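Local coordinates for hypothetical protein ybgI (Escherichia coli, Escherichia coli O157:H7, PDB 1NMO) that is of unknown function but forms a toroidal hexamer with a dinuclear metal site and may take part in degrading radiation-damaged nucleotides, at residues N109-T119 / L127-M135; G139-L150 / H209-R220. All blocks are in the same frame, centred on the assembly; numbering follows the deposited sequence.

Overall arrangement
Both contacts use the six-stranded mixed sheet and the helices beside it. Contact 1 (109-119 with 127-135) lies toward the edge of that sheet and is only partly buried. It combines backbone hydrogen bonds of an antiparallel pair with small patches of side-chain packing. Contact 2 (139-150 with 209-220) is buried and depends more on side chains: a tyrosine and aliphatic groups fill it, and one arginine closes an end. Strand 128-137 leads directly into helix 139-150, and the two contacts touch where Leu116 O meets Trp145 NE1 and Leu115 packs on Leu150. Contact 2 contains two of the iron ligands, whereas contact 1 only approaches the metals, through Leu127.

Contact 1 of 2, residues N109-T119 / L127-M135; sequences NAQLAALLGIT and LVPWGELTM
The carboxamide of Asn109 has the ring of Pro129 over one of its faces, with Pro129 CD 3.6 Å from Asn109 ND2, and the two side chains cross at about a right angle. The same ND2 gives a weak, bent hydrogen bond to Leu127 O (3.1 Å). At the other end of the amide, OD1 accepts from the backbone N of Thr172, so the group is held from two sides. Trp130 leaves its strand away from 109-119, and its indole meets the ring of Phe185.

Beyond the helix, Gly117 has positive phi and completes a Schellman motif that turns the chain into a strand. Its carbonyl oxygen takes two donors from one residue. Thr134 N approaches almost head-on at 3.3 Å, with an N-H...O angle of 176°, while Thr134 OG1 comes in obliquely at 3.0 Å. A chi1 of 38° sets this hydroxyl between its own backbone N and carbonyl carbon, on the side where Gly117 O lies.

Next comes the antiparallel pairing. Thr119 and Glu132 form a hydrogen-bonded pair, Thr119 N to Glu132 O at 2.9 Å and Glu132 N to Thr119 O at 3.2 Å. Ile118 and Leu133 form the neighbouring non-hydrogen-bonded pair, and their side chains share a face of the sheet: Ile118 CG1 lies 3.6 Å from Leu133 CD2, and Leu133 continues onto Leu142 of helix 139-150. Ile118 CG2 rests instead against the Glu132 backbone.

Residues 128-133 are also bonded to strand 165-170 on their other side, which leaves 118-123 outermost within the chain. The whole is a helix running into a beta hairpin at the margin of a mixed sheet, and Leu127 brings the start of the hairpin's second arm close to the metal ligand Asp101.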
# COMPACT_ATOMS: atom_id res chain seq x y z
N ASN A 109 7.77 -36.56 -0.98
CA ASN A 109 7.43 -36.89 0.39
C ASN A 109 8.65 -37.00 1.33
O ASN A 109 8.66 -36.39 2.44
CB ASN A 109 6.63 -38.21 0.42
CG ASN A 109 5.15 -37.99 0.15
OD1 ASN A 109 4.67 -36.86 0.33
ND2 ASN A 109 4.39 -39.07 -0.27
N ALA A 110 9.71 -37.69 0.91
CA ALA A 110 10.83 -37.88 1.83
C ALA A 110 11.67 -36.67 2.03
O ALA A 110 12.23 -36.51 3.11
CB ALA A 110 11.71 -39.04 1.38
N GLN A 111 11.77 -35.80 0.99
CA GLN A 111 12.56 -34.58 1.04
C GLN A 111 11.86 -33.53 1.88
O GLN A 111 12.50 -32.73 2.62
CB GLN A 111 12.80 -34.03 -0.35
CG GLN A 111 13.43 -35.04 -1.22
CD GLN A 111 14.92 -35.09 -1.00
OE1 GLN A 111 15.52 -34.07 -0.69
NE2 GLN A 111 15.54 -36.26 -1.23
N LEU A 112 10.55 -33.53 1.80
CA LEU A 112 9.87 -32.59 2.66
C LEU A 112 10.22 -33.09 4.08
O LEU A 112 10.61 -32.32 4.94
CB LEU A 112 8.36 -32.63 2.42
CG LEU A 112 7.49 -31.38 2.55
CD1 LEU A 112 6.29 -31.75 3.33
CD2 LEU A 112 8.17 -30.24 3.09
N ALA A 113 10.04 -34.39 4.37
CA ALA A 113 10.39 -34.81 5.75
C ALA A 113 11.75 -34.29 6.18
O ALA A 113 11.93 -33.74 7.30
CB ALA A 113 10.41 -36.31 5.84
N ALA A 114 12.73 -34.41 5.30
CA ALA A 114 14.12 -34.00 5.63
C ALA A 114 14.14 -32.52 5.81
O ALA A 114 14.71 -31.99 6.80
CB ALA A 114 15.08 -34.40 4.48
N LEU A 115 13.54 -31.80 4.86
CA LEU A 115 13.54 -30.34 4.99
C LEU A 115 12.90 -29.84 6.31
O LEU A 115 13.30 -28.80 6.83
CB LEU A 115 12.80 -29.72 3.82
CG LEU A 115 12.93 -28.20 3.79
CD1 LEU A 115 14.38 -27.77 3.86
CD2 LEU A 115 12.35 -27.68 2.46
N LEU A 116 11.87 -30.53 6.81
CA LEU A 116 11.20 -30.05 7.99
C LEU A 116 11.66 -30.74 9.21
O LEU A 116 11.14 -30.53 10.31
CB LEU A 116 9.70 -30.17 7.88
CG LEU A 116 9.10 -29.55 6.61
CD1 LEU A 116 7.68 -29.99 6.54
CD2 LEU A 116 9.19 -28.05 6.64
N GLY A 117 12.67 -31.58 9.06
CA GLY A 117 13.20 -32.22 10.26
C GLY A 117 12.28 -33.23 10.85
O GLY A 117 12.12 -33.30 12.06
N ILE A 118 11.67 -34.04 10.02
CA ILE A 118 10.77 -35.08 10.53
C ILE A 118 11.36 -36.44 10.28
O ILE A 118 11.78 -36.79 9.18
CB ILE A 118 9.40 -35.05 9.82
CG1 ILE A 118 8.81 -33.60 9.89
CG2 ILE A 118 8.42 -36.12 10.47
CD1 ILE A 118 7.35 -33.51 9.25
N THR A 119 11.37 -37.26 11.31
CA THR A 119 11.90 -38.62 11.17
C THR A 119 10.77 -39.49 10.62
O THR A 119 9.75 -39.66 11.26
CB THR A 119 12.32 -39.17 12.59
OG1 THR A 119 13.18 -38.20 13.23
CG2 THR A 119 13.05 -40.51 12.45
N LEU A 127 0.69 -42.90 -0.61
CA LEU A 127 1.39 -41.62 -0.72
C LEU A 127 1.34 -40.78 0.55
O LEU A 127 1.46 -39.53 0.48
CB LEU A 127 0.70 -40.81 -1.81
CG LEU A 127 0.81 -41.47 -3.20
CD1 LEU A 127 -0.33 -40.95 -4.09
CD2 LEU A 127 2.23 -41.13 -3.83
N VAL A 128 1.18 -41.46 1.70
CA VAL A 128 1.02 -40.80 2.96
C VAL A 128 1.88 -41.33 4.06
O VAL A 128 1.44 -42.16 4.82
CB VAL A 128 -0.44 -40.94 3.44
CG1 VAL A 128 -0.70 -40.00 4.56
CG2 VAL A 128 -1.37 -40.62 2.34
N PRO A 129 3.12 -40.85 4.19
CA PRO A 129 4.03 -41.31 5.25
C PRO A 129 3.67 -40.66 6.54
O PRO A 129 2.88 -39.69 6.52
CB PRO A 129 5.39 -40.85 4.77
CG PRO A 129 5.03 -39.62 3.95
CD PRO A 129 3.85 -40.11 3.16
N TRP A 130 4.15 -41.21 7.66
CA TRP A 130 3.90 -40.54 8.95
C TRP A 130 5.20 -40.61 9.73
O TRP A 130 6.10 -41.36 9.38
CB TRP A 130 2.79 -41.20 9.78
CG TRP A 130 3.16 -42.58 10.37
CD1 TRP A 130 2.92 -43.81 9.80
CD2 TRP A 130 3.79 -42.85 11.64
NE1 TRP A 130 3.36 -44.82 10.63
CE2 TRP A 130 3.89 -44.26 11.77
CE3 TRP A 130 4.28 -42.03 12.69
CZ2 TRP A 130 4.45 -44.88 12.92
CZ3 TRP A 130 4.86 -42.69 13.87
CH2 TRP A 130 4.91 -44.07 13.95
N GLY A 131 5.33 -39.79 10.75
CA GLY A 131 6.52 -39.84 11.58
C GLY A 131 6.43 -38.79 12.67
O GLY A 131 5.31 -38.34 13.01
N GLU A 132 7.59 -38.36 13.16
CA GLU A 132 7.66 -37.37 14.21
C GLU A 132 8.71 -36.29 14.06
O GLU A 132 9.88 -36.51 13.66
CB GLU A 132 7.95 -38.05 15.56
CG GLU A 132 7.08 -39.27 15.90
CD GLU A 132 7.24 -39.73 17.36
OE1 GLU A 132 8.34 -39.54 17.97
OE2 GLU A 132 6.26 -40.28 17.88
N LEU A 133 8.28 -35.09 14.39
CA LEU A 133 9.24 -33.99 14.38
C LEU A 133 10.27 -34.38 15.45
O LEU A 133 9.90 -34.84 16.56
CB LEU A 133 8.57 -32.70 14.84
CG LEU A 133 7.69 -32.08 13.78
CD1 LEU A 133 6.70 -31.12 14.47
CD2 LEU A 133 8.58 -31.37 12.76
N THR A 134 11.54 -34.24 15.12
CA THR A 134 12.62 -34.50 16.03
C THR A 134 12.64 -33.38 17.05
O THR A 134 13.46 -33.36 17.92
CB THR A 134 13.97 -34.51 15.33
OG1 THR A 134 14.00 -33.48 14.33
CG2 THR A 134 14.23 -35.89 14.70
N MSE A 135 11.79 -32.39 16.91
CA MSE A 135 11.77 -31.40 17.97
C MSE A 135 10.34 -30.93 18.02
O MSE A 135 10.00 -29.89 17.41
CB MSE A 135 12.72 -30.26 17.68
CG MSE A 135 13.19 -29.63 18.99
SE MSE A 135 13.90 -27.76 18.79
CE MSE A 135 12.27 -26.86 18.14

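Contact 2 of 2, residues G139-L150 / H209-R220; sequences GLELASWIEARL and HFYAAGHHATER. With FE (Fe (III) ion), chain G; FE (Fe (III) ion), chain H.
Tyr211 fills the tight part of this contact, its ring pressed against the inner side of helix 139-150. Ile146 CD1 sits over one face, 4.1 Å from the ring centroid, in a CH-pi contact. Ala143 CB lies at the edge in the ring plane, while Leu142 CD2 approaches obliquely, 3.9 Å from Tyr211 CE1. The phenol oxygen reaches into the first turn, where Tyr211 OH donates to Gly139 O at 2.6 Å. That carbonyl also accepts from Ala143 N within the helix, so one oxygen serves both the helical turn and the phenol. Close by, Gly139 CA lies over the face of the His209 ring, 3.8 Å from its centroid; the imidazole nitrogens are held by Pro162 O and Trp156 NE1.

Farther along the helix, Leu150 CD1 packs against Ala213 CB and Thr218 CG2 on one side (3.7 Å to the latter). Arg220 closes this end. Its NH2 points straight at a lone pair of Leu150 O, in the carbonyl plane, at 2.9 Å and 175°, and NE and NH2 together grip Ala217 O side-on. Bent at chi3 (-70°), the arginine chain folds back so that one guanidinium joins the helix's last carbonyl to the turn at 215-218.

The packing ends at the solvent side of the helix, where Leu140, Glu141, Ser144 and Ala148 are exposed and do not touch 209-220; Leu140 instead packs on Arg224 of the third subunit.

Past the strand, Thr218 OG1 bonds Gly214 O, and the chain presents its metal ligands. His215 NE2 and Glu219 OE1 bind one iron together with His64; Glu219 OE2 binds the other, with His63, Asp101 and a water. A carboxylate thus bridges the two irons of the dinuclear site in this NIF3-family protein.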
# COMPACT_ATOMS: atom_id res chain seq x y z
N GLY A 139 1.51 -25.79 17.47
CA GLY A 139 1.13 -25.54 16.09
C GLY A 139 1.56 -24.25 15.46
O GLY A 139 1.88 -24.24 14.27
N LEU A 140 1.57 -23.15 16.21
CA LEU A 140 1.93 -21.83 15.65
C LEU A 140 3.39 -21.85 15.25
O LEU A 140 3.81 -21.41 14.14
CB LEU A 140 1.66 -20.76 16.71
CG LEU A 140 2.47 -19.45 16.63
CD1 LEU A 140 2.00 -18.69 15.38
CD2 LEU A 140 2.20 -18.53 17.91
N GLU A 141 4.18 -22.40 16.15
CA GLU A 141 5.62 -22.55 15.93
C GLU A 141 5.87 -23.44 14.70
O GLU A 141 6.79 -23.18 13.90
CB GLU A 141 6.25 -23.21 17.16
CG GLU A 141 7.55 -22.52 17.54
CD GLU A 141 8.28 -23.21 18.72
OE1 GLU A 141 7.66 -23.30 19.85
OE2 GLU A 141 9.47 -23.64 18.51
N LEU A 142 5.08 -24.49 14.55
CA LEU A 142 5.30 -25.35 13.40
C LEU A 142 5.00 -24.51 12.13
O LEU A 142 5.66 -24.65 11.13
CB LEU A 142 4.39 -26.59 13.45
CG LEU A 142 4.65 -27.56 12.29
CD1 LEU A 142 6.15 -27.79 12.20
CD2 LEU A 142 3.91 -28.90 12.50
N ALA A 143 4.02 -23.63 12.20
CA ALA A 143 3.64 -22.80 11.05
C ALA A 143 4.77 -21.91 10.67
O ALA A 143 5.13 -21.81 9.49
CB ALA A 143 2.46 -21.94 11.39
N SER A 144 5.34 -21.26 11.66
CA SER A 144 6.48 -20.39 11.37
C SER A 144 7.66 -21.13 10.82
O SER A 144 8.39 -20.59 10.01
CB SER A 144 6.95 -19.67 12.62
OG SER A 144 6.10 -18.59 12.76
N TRP A 145 7.86 -22.34 11.30
CA TRP A 145 8.97 -23.18 10.85
C TRP A 145 8.81 -23.58 9.36
O TRP A 145 9.76 -23.51 8.51
CB TRP A 145 8.93 -24.42 11.72
CG TRP A 145 9.83 -25.50 11.28
CD1 TRP A 145 9.49 -26.76 10.90
CD2 TRP A 145 11.24 -25.45 11.31
NE1 TRP A 145 10.64 -27.53 10.70
CE2 TRP A 145 11.72 -26.74 10.95
CE3 TRP A 145 12.17 -24.43 11.62
CZ2 TRP A 145 13.07 -27.02 10.87
CZ3 TRP A 145 13.52 -24.73 11.56
CH2 TRP A 145 13.96 -26.03 11.19
N ILE A 146 7.63 -24.06 9.04
CA ILE A 146 7.31 -24.48 7.68
C ILE A 146 7.56 -23.27 6.74
O ILE A 146 8.20 -23.41 5.66
CB ILE A 146 5.83 -24.98 7.65
CG1 ILE A 146 5.75 -26.27 8.48
CG2 ILE A 146 5.33 -25.23 6.23
CD1 ILE A 146 4.41 -27.07 8.42
N GLU A 147 7.14 -22.09 7.18
CA GLU A 147 7.31 -20.88 6.35
C GLU A 147 8.77 -20.46 6.13
O GLU A 147 9.13 -19.97 5.03
CB GLU A 147 6.51 -19.72 6.94
CG GLU A 147 6.96 -18.31 6.48
CD GLU A 147 6.01 -17.19 7.03
OE1 GLU A 147 5.15 -17.46 7.91
OE2 GLU A 147 6.12 -16.02 6.61
N ALA A 148 9.61 -20.65 7.15
CA ALA A 148 11.05 -20.28 7.03
C ALA A 148 11.73 -21.35 6.16
O ALA A 148 12.60 -21.05 5.37
CB ALA A 148 11.68 -20.27 8.42
N ARG A 149 11.33 -22.62 6.32
CA ARG A 149 11.91 -23.72 5.54
C ARG A 149 11.53 -23.70 4.07
O ARG A 149 12.40 -23.91 3.20
CB ARG A 149 11.45 -25.07 6.14
CG ARG A 149 11.96 -25.32 7.57
CD ARG A 149 13.40 -24.81 7.74
NE ARG A 149 14.41 -25.83 7.49
CZ ARG A 149 15.47 -25.67 6.70
NH1 ARG A 149 15.66 -24.49 6.06
NH2 ARG A 149 16.38 -26.68 6.57
N LEU A 150 10.25 -23.43 3.78
CA LEU A 150 9.75 -23.39 2.40
C LEU A 150 9.73 -22.01 1.78
O LEU A 150 9.54 -21.93 0.62
CB LEU A 150 8.32 -23.99 2.30
CG LEU A 150 8.12 -25.39 2.91
CD1 LEU A 150 6.88 -26.00 2.33
CD2 LEU A 150 9.29 -26.34 2.67
N HIS A 209 -3.82 -30.31 13.80
CA HIS A 209 -3.30 -29.12 13.20
C HIS A 209 -3.22 -29.43 11.72
O HIS A 209 -2.68 -30.48 11.36
CB HIS A 209 -1.88 -28.85 13.72
CG HIS A 209 -1.83 -28.33 15.12
ND1 HIS A 209 -2.19 -27.03 15.43
CD2 HIS A 209 -1.54 -28.94 16.29
CE1 HIS A 209 -2.13 -26.87 16.75
NE2 HIS A 209 -1.74 -28.01 17.30
N PHE A 210 -3.71 -28.52 10.87
CA PHE A 210 -3.62 -28.76 9.43
C PHE A 210 -2.85 -27.59 8.79
O PHE A 210 -3.08 -26.46 9.19
CB PHE A 210 -5.02 -28.88 8.77
CG PHE A 210 -4.96 -28.76 7.32
CD1 PHE A 210 -4.41 -29.79 6.56
CD2 PHE A 210 -5.34 -27.59 6.69
CE1 PHE A 210 -4.23 -29.67 5.17
CE2 PHE A 210 -5.16 -27.45 5.30
CZ PHE A 210 -4.60 -28.50 4.55
N TYR A 211 -1.98 -27.88 7.84
CA TYR A 211 -1.15 -26.89 7.14
C TYR A 211 -1.31 -27.15 5.64
O TYR A 211 -1.17 -28.31 5.21
CB TYR A 211 0.36 -27.07 7.43
CG TYR A 211 0.66 -26.96 8.88
CD1 TYR A 211 0.39 -28.00 9.73
CD2 TYR A 211 1.05 -25.74 9.41
CE1 TYR A 211 0.47 -27.80 11.12
CE2 TYR A 211 1.16 -25.52 10.76
CZ TYR A 211 0.87 -26.55 11.63
OH TYR A 211 0.95 -26.28 13.02
N ALA A 212 -1.59 -26.09 4.85
CA ALA A 212 -1.70 -26.26 3.38
C ALA A 212 -0.46 -25.48 3.07
O ALA A 212 -0.49 -24.25 3.10
CB ALA A 212 -2.93 -25.56 2.87
N ALA A 213 0.66 -26.16 2.80
CA ALA A 213 1.93 -25.44 2.66
C ALA A 213 2.28 -25.00 1.30
O ALA A 213 3.39 -24.49 1.09
CB ALA A 213 3.05 -26.26 3.23
N GLY A 214 1.34 -25.18 0.35
CA GLY A 214 1.57 -24.79 -1.03
C GLY A 214 1.83 -25.96 -1.95
O GLY A 214 2.63 -26.82 -1.63
N HIS A 215 1.21 -25.99 -3.12
CA HIS A 215 1.45 -27.12 -4.02
C HIS A 215 2.85 -27.11 -4.62
O HIS A 215 3.65 -28.10 -4.52
CB HIS A 215 0.46 -27.14 -5.18
CG HIS A 215 0.48 -28.44 -5.92
ND1 HIS A 215 -0.67 -29.15 -6.22
CD2 HIS A 215 1.50 -29.12 -6.48
CE1 HIS A 215 -0.36 -30.21 -6.96
NE2 HIS A 215 0.96 -30.21 -7.12
N HIS A 216 3.13 -26.02 -5.32
CA HIS A 216 4.49 -25.86 -5.88
C HIS A 216 5.60 -25.85 -4.77
O HIS A 216 6.68 -26.48 -4.93
CB HIS A 216 4.59 -24.55 -6.60
CG HIS A 216 5.97 -24.26 -7.09
ND1 HIS A 216 6.39 -24.60 -8.37
CD2 HIS A 216 7.01 -23.62 -6.50
CE1 HIS A 216 7.64 -24.18 -8.54
NE2 HIS A 216 8.03 -23.58 -7.42
N ALA A 217 5.34 -25.11 -3.69
CA ALA A 217 6.25 -24.99 -2.56
C ALA A 217 6.69 -26.37 -2.00
O ALA A 217 7.86 -26.57 -1.69
CB ALA A 217 5.56 -24.12 -1.45
N THR A 218 5.78 -27.34 -1.95
CA THR A 218 6.10 -28.65 -1.45
C THR A 218 6.61 -29.69 -2.45
O THR A 218 7.05 -30.81 -2.03
CB THR A 218 4.89 -29.23 -0.67
OG1 THR A 218 3.75 -29.37 -1.56
CG2 THR A 218 4.50 -28.24 0.53
N GLU A 219 6.63 -29.33 -3.75
CA GLU A 219 7.07 -30.29 -4.76
C GLU A 219 8.28 -29.83 -5.57
O GLU A 219 8.41 -30.05 -6.81
CB GLU A 219 5.89 -30.72 -5.65
CG GLU A 219 4.86 -31.42 -4.75
CD GLU A 219 3.87 -32.21 -5.52
OE1 GLU A 219 3.68 -31.88 -6.73
OE2 GLU A 219 3.27 -33.15 -4.92
N ARG A 220 9.15 -29.11 -4.85
CA ARG A 220 10.40 -28.75 -5.42
C ARG A 220 11.35 -29.86 -4.87
O ARG A 220 12.28 -30.28 -5.55
CB ARG A 220 10.82 -27.40 -4.91
CG ARG A 220 10.09 -26.25 -5.49
CD ARG A 220 10.52 -25.01 -4.72
NE ARG A 220 9.96 -25.06 -3.34
CZ ARG A 220 10.05 -24.06 -2.47
NH1 ARG A 220 10.69 -22.93 -2.80
NH2 ARG A 220 9.49 -24.17 -1.28
FE FE G . 1.71 -32.21 -7.87
FE FE H . 2.78 -34.81 -6.42
O HOH W 1 1.26 -35.58 -4.77